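Local coordinates for epoxyqueuosine reductase (Streptococcus thermophilus, PDB 5D6S), which belongs to the QueG family of iron-sulfur proteins and holds cobalamin and two iron/sulfur clusters within a single chain, at residues P368-G371 / M372-Y375; N319-Q322 / R323-I326. One frame throughout, in Å; residues are numbered along the deposited sequence.

Contact 1 (P368-G371 / M372-Y375); sequences PDEG and MLDY. Unlike the reference sequence in segment 368-371: Gly371 (reference Ala).
Asp369 is the N-cap of helix 370-377, and its carboxylate reaches over the first turn to Met372. With chi1 at 66°, CG lies between the backbone N and the carbonyl carbon, which turns the oxygens toward amides that no earlier helical carbonyl serves. Asp369 OD1 takes a weak bond from Met372 N (3.4 Å), and Asp369 OD2 another weak one from Gly371 N (3.2 Å). A short acidic side chain suits this place because it reaches those N-H groups and carries a charge that the helix start should welcome. The regular ladder begins with Leu373 N, bonded to Asp369 O at 3.1 Å. The tighter side is apolar. Pro368, just before the cap, and Leu373, four residues beyond Asp369, form a hydrophobic staple: Pro368 CB meets Leu373 CD2 at 3.9 Å while the two side chains cross obliquely. Both, together with Met372, pack on Trp397. Beside Leu373 the contact turns looser and acidic, among exposed residues. Glu370 OE2 stands 3.5 Å from Asp374 OD1, the carboxylate planes 82° apart, an approach that Arg377 probably eases through a salt bridge with Asp374 and a long, weak ion pair with Glu370. The next rung of the ladder runs from Asp374 N to Glu370 O, at 3.0 Å.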
ATOM      1  N   PRO A 368       3.718  16.756  32.541  1.00 61.22           N
ATOM      2  CA  PRO A 368       5.150  16.628  32.770  1.00 62.41           C
ATOM      3  C   PRO A 368       5.591  17.129  34.127  1.00 60.07           C
ATOM      4  O   PRO A 368       5.286  18.250  34.493  1.00 58.44           O
ATOM      5  CB  PRO A 368       5.767  17.523  31.672  1.00 59.95           C
ATOM      6  CG  PRO A 368       4.646  18.348  31.151  1.00 51.55           C
ATOM      7  CD  PRO A 368       3.413  17.552  31.340  1.00 53.96           C
ATOM      8  N   ASP A 369       6.351  16.311  34.833  1.00 63.17           N
ATOM      9  CA  ASP A 369       7.032  16.743  36.055  1.00 66.17           C
ATOM     10  C   ASP A 369       8.112  17.788  35.731  1.00 67.31           C
ATOM     11  O   ASP A 369       8.432  18.030  34.569  1.00 69.83           O
ATOM     12  CB  ASP A 369       7.637  15.535  36.813  1.00 64.16           C
ATOM     13  CG  ASP A 369       8.779  14.839  36.041  1.00 67.01           C
ATOM     14  OD1 ASP A 369       8.579  14.478  34.858  1.00 79.75           O
ATOM     15  OD2 ASP A 369       9.865  14.612  36.618  1.00 64.04           O
ATOM     16  N   GLU A 370       8.683  18.385  36.775  1.00 73.73           N
ATOM     17  CA  GLU A 370       9.739  19.384  36.619  1.00 72.63           C
ATOM     18  C   GLU A 370      10.983  18.755  36.005  1.00 68.12           C
ATOM     19  O   GLU A 370      11.710  19.393  35.235  1.00 68.79           O
ATOM     20  CB  GLU A 370      10.041  20.052  37.976  1.00 82.61           C
ATOM     21  CG  GLU A 370      10.898  21.320  37.919  1.00 91.10           C
ATOM     22  CD  GLU A 370      10.253  22.490  37.164  1.00 99.62           C
ATOM     23  OE1 GLU A 370       8.999  22.609  37.153  1.00 95.31           O
ATOM     24  OE2 GLU A 370      11.007  23.310  36.588  1.00 99.50           O
ATOM     25  N   GLY A 371      11.244  17.490  36.324  1.00 64.89           N
ATOM     26  CA  GLY A 371      12.419  16.816  35.737  1.00 68.53           C
ATOM     27  C   GLY A 371      12.352  16.740  34.212  1.00 60.36           C
ATOM     28  O   GLY A 371      13.374  16.844  33.509  1.00 46.36           O
ATOM     29  N   MET A 372      11.145  16.453  33.729  1.00 56.34           N
ATOM     30  CA  MET A 372      10.906  16.304  32.314  1.00 59.14           C
ATOM     31  C   MET A 372      10.978  17.650  31.640  1.00 55.46           C
ATOM     32  O   MET A 372      11.579  17.759  30.555  1.00 63.55           O
ATOM     33  CB  MET A 372       9.554  15.647  32.040  1.00 61.94           C
ATOM     34  CG  MET A 372       9.287  15.370  30.556  1.00 69.55           C
ATOM     35  SD  MET A 372      10.291  14.094  29.731  1.00 69.79           S
ATOM     36  CE  MET A 372       9.884  12.678  30.759  1.00 68.38           C
ATOM     37  N   LEU A 373      10.415  18.673  32.277  1.00 48.92           N
ATOM     38  CA  LEU A 373      10.534  20.030  31.724  1.00 51.27           C
ATOM     39  C   LEU A 373      12.006  20.438  31.581  1.00 51.55           C
ATOM     40  O   LEU A 373      12.402  21.004  30.573  1.00 49.79           O
ATOM     41  CB  LEU A 373       9.782  21.053  32.562  1.00 54.41           C
ATOM     42  CG  LEU A 373       8.266  20.834  32.643  1.00 61.04           C
ATOM     43  CD1 LEU A 373       7.640  21.791  33.635  1.00 58.82           C
ATOM     44  CD2 LEU A 373       7.610  20.988  31.277  1.00 59.95           C
ATOM     45  N   ASP A 374      12.831  20.084  32.558  1.00 55.07           N
ATOM     46  CA  ASP A 374      14.265  20.370  32.464  1.00 59.02           C
ATOM     47  C   ASP A 374      14.924  19.553  31.325  1.00 61.16           C
ATOM     48  O   ASP A 374      15.790  20.066  30.613  1.00 58.27           O
ATOM     49  CB  ASP A 374      14.981  20.133  33.809  1.00 60.78           C
ATOM     50  CG  ASP A 374      14.519  21.105  34.928  1.00 69.13           C
ATOM     51  OD1 ASP A 374      13.572  21.903  34.704  1.00 71.70           O
ATOM     52  OD2 ASP A 374      15.112  21.062  36.043  1.00 65.45           O
ATOM     53  N   TYR A 375      14.517  18.289  31.149  1.00 58.15           N
ATOM     54  CA  TYR A 375      15.076  17.447  30.067  1.00 51.88           C
ATOM     55  C   TYR A 375      14.831  18.145  28.756  1.00 51.87           C
ATOM     56  O   TYR A 375      15.749  18.318  27.956  1.00 49.17           O
ATOM     57  CB  TYR A 375      14.426  16.052  30.031  1.00 49.77           C
ATOM     58  CG  TYR A 375      14.742  15.263  28.774  1.00 47.02           C
ATOM     59  CD1 TYR A 375      16.020  14.783  28.543  1.00 48.26           C
ATOM     60  CD2 TYR A 375      13.782  15.026  27.794  1.00 49.97           C
ATOM     61  CE1 TYR A 375      16.353  14.085  27.381  1.00 43.31           C
ATOM     62  CE2 TYR A 375      14.101  14.308  26.625  1.00 47.27           C
ATOM     63  CZ  TYR A 375      15.392  13.840  26.431  1.00 44.92           C
ATOM     64  OH  TYR A 375      15.763  13.106  25.294  1.00 47.78           O
TER

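Contact 2 (N319-Q322 / R323-I326); sequences NILQ and RNAI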
ATOM      1  N   ASN A 319      13.474   2.629   7.900  1.00 42.93           N
ATOM      2  CA  ASN A 319      13.347   3.967   8.463  1.00 40.22           C
ATOM      3  C   ASN A 319      11.945   4.573   8.414  1.00 42.51           C
ATOM      4  O   ASN A 319      11.469   5.125   9.424  1.00 45.62           O
ATOM      5  CB  ASN A 319      14.343   4.894   7.843  1.00 41.96           C
ATOM      6  CG  ASN A 319      15.772   4.682   8.362  1.00 42.25           C
ATOM      7  OD1 ASN A 319      16.038   3.941   9.286  1.00 45.34           O
ATOM      8  ND2 ASN A 319      16.690   5.373   7.745  1.00 43.54           N
ATOM      9  N   ILE A 320      11.255   4.457   7.290  1.00 41.76           N
ATOM     10  CA  ILE A 320       9.890   4.966   7.255  1.00 47.10           C
ATOM     11  C   ILE A 320       8.968   4.207   8.233  1.00 44.24           C
ATOM     12  O   ILE A 320       8.122   4.792   8.907  1.00 47.99           O
ATOM     13  CB  ILE A 320       9.268   4.958   5.851  1.00 49.93           C
ATOM     14  CG1 ILE A 320       9.387   3.589   5.195  1.00 50.01           C
ATOM     15  CG2 ILE A 320       9.887   6.029   4.981  1.00 47.27           C
ATOM     16  CD1 ILE A 320       8.413   3.429   4.060  1.00 53.48           C
ATOM     17  N   LEU A 321       9.198   2.919   8.366  1.00 43.53           N
ATOM     18  CA  LEU A 321       8.417   2.129   9.306  1.00 46.79           C
ATOM     19  C   LEU A 321       8.722   2.466  10.749  1.00 47.56           C
ATOM     20  O   LEU A 321       7.806   2.576  11.544  1.00 55.96           O
ATOM     21  CB  LEU A 321       8.628   0.635   9.049  1.00 52.20           C
ATOM     22  CG  LEU A 321       8.309   0.220   7.603  1.00 49.29           C
ATOM     23  CD1 LEU A 321       8.474  -1.274   7.442  1.00 51.72           C
ATOM     24  CD2 LEU A 321       6.889   0.623   7.235  1.00 47.21           C
ATOM     25  N   GLN A 322       9.995   2.660  11.099  1.00 45.22           N
ATOM     26  CA  GLN A 322      10.329   3.008  12.477  1.00 45.73           C
ATOM     27  C   GLN A 322       9.803   4.399  12.833  1.00 49.55           C
ATOM     28  O   GLN A 322       9.325   4.612  13.945  1.00 54.11           O
ATOM     29  CB  GLN A 322      11.824   2.865  12.725  1.00 47.10           C
ATOM     30  CG  GLN A 322      12.248   1.397  12.678  1.00 49.74           C
ATOM     31  CD  GLN A 322      13.734   1.162  12.884  1.00 44.82           C
ATOM     32  OE1 GLN A 322      14.564   2.026  12.581  1.00 42.56           O
ATOM     33  NE2 GLN A 322      14.080  -0.026  13.382  1.00 43.55           N
ATOM     34  N   ARG A 323       9.873   5.340  11.887  1.00 45.59           N
ATOM     35  CA  ARG A 323       9.224   6.624  12.089  1.00 46.68           C
ATOM     36  C   ARG A 323       7.746   6.394  12.464  1.00 47.62           C
ATOM     37  O   ARG A 323       7.240   6.968  13.411  1.00 41.36           O
ATOM     38  CB  ARG A 323       9.316   7.527  10.818  1.00 51.64           C
ATOM     39  CG  ARG A 323       8.204   8.569  10.775  1.00 48.56           C
ATOM     40  CD  ARG A 323       8.353   9.724   9.816  1.00 53.15           C
ATOM     41  NE  ARG A 323       8.016   9.602   8.375  1.00 53.97           N
ATOM     42  CZ  ARG A 323       7.417   8.604   7.738  1.00 56.19           C
ATOM     43  NH1 ARG A 323       6.986   7.502   8.330  1.00 62.69           N
ATOM     44  NH2 ARG A 323       7.247   8.715   6.440  1.00 54.97           N
ATOM     45  N   ASN A 324       7.058   5.591  11.650  1.00 46.52           N
ATOM     46  CA  ASN A 324       5.641   5.336  11.838  1.00 51.16           C
ATOM     47  C   ASN A 324       5.363   4.663  13.178  1.00 52.22           C
ATOM     48  O   ASN A 324       4.369   4.952  13.835  1.00 52.98           O
ATOM     49  CB  ASN A 324       5.092   4.447  10.715  1.00 52.04           C
ATOM     50  CG  ASN A 324       5.196   5.103   9.360  1.00 50.93           C
ATOM     51  OD1 ASN A 324       5.344   6.317   9.263  1.00 48.24           O
ATOM     52  ND2 ASN A 324       5.105   4.314   8.306  1.00 50.39           N
ATOM     53  N   ALA A 325       6.267   3.793  13.586  1.00 45.83           N
ATOM     54  CA  ALA A 325       6.121   3.087  14.831  1.00 48.21           C
ATOM     55  C   ALA A 325       6.213   4.049  15.987  1.00 43.52           C
ATOM     56  O   ALA A 325       5.480   3.912  16.976  1.00 44.73           O
ATOM     57  CB  ALA A 325       7.180   1.983  14.946  1.00 53.07           C
ATOM     58  N   ILE A 326       7.118   5.024  15.887  1.00 44.58           N
ATOM     59  CA  ILE A 326       7.206   6.083  16.914  1.00 41.40           C
ATOM     60  C   ILE A 326       5.883   6.818  16.968  1.00 43.63           C
ATOM     61  O   ILE A 326       5.354   7.111  18.044  1.00 51.14           O
ATOM     62  CB  ILE A 326       8.345   7.051  16.636  1.00 41.45           C
ATOM     63  CG1 ILE A 326       9.673   6.348  16.894  1.00 41.51           C
ATOM     64  CG2 ILE A 326       8.230   8.271  17.533  1.00 44.76           C
ATOM     65  CD1 ILE A 326      10.829   7.026  16.217  1.00 40.99           C
TER
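Asn319 O is gripped by two donors: Arg323 N, 2.9 Å away in a nearly straight alpha-helical bond (170°), and His353 NE2 from helix 351-364. The residues belong to helix 318-331 of the C-terminal helical region, and the i to i+4 ladder runs on unbroken through Ala325 N, 2.8 Å from Leu321 O. Arg323 leaves the helix with CG anti to its own nitrogen (chi1 156°), then bends at chi3, and its NE bonds to Gly246 O. The guanidinium end lies near Ile320, but its exact placing is doubtful, since Arg323 NH1 is modelled too close to Asn324 OD1. Other polar side chains also earn their buried places by serving backbone carbonyls: Gln322 NE2 reaches out to Phe296 O and Leu299 O, while the short Asn324 amide bonds through ND2 to Ile260 O and Thr242 O. Small Ala325 lets helix 293-296 come close through Leu293 and Phe296, whereas branched Ile326 fills the interface with helix 351-364. Within its own helix, Ile326 N bonds to Gln322 O, and Ile326 CG1 lies alongside that oxygen at 3.4 Å.

Along the chain the two contacts stand in series: contact 2 comes first, in helix 318-331, and helices 338-347 and 351-364 follow before contact 1 opens helix 370-377. Neither encloses a long loop, and they neither nest nor cross; contact 2 spans about two turns inside its helix, while contact 1 closes the capped first turn of another. Contact 2 is buried, the side chain of Ile320 about 10 Å from the cobalamin, whereas contact 1 lies at the surface, its centre about 39 Å from that of the chain. Their nearest atoms are about 12 Å apart, yet helix 338-347 joins them: Ile326 packs on its Leu341 and Ile344, Tyr375 on its Met342 and Ile345.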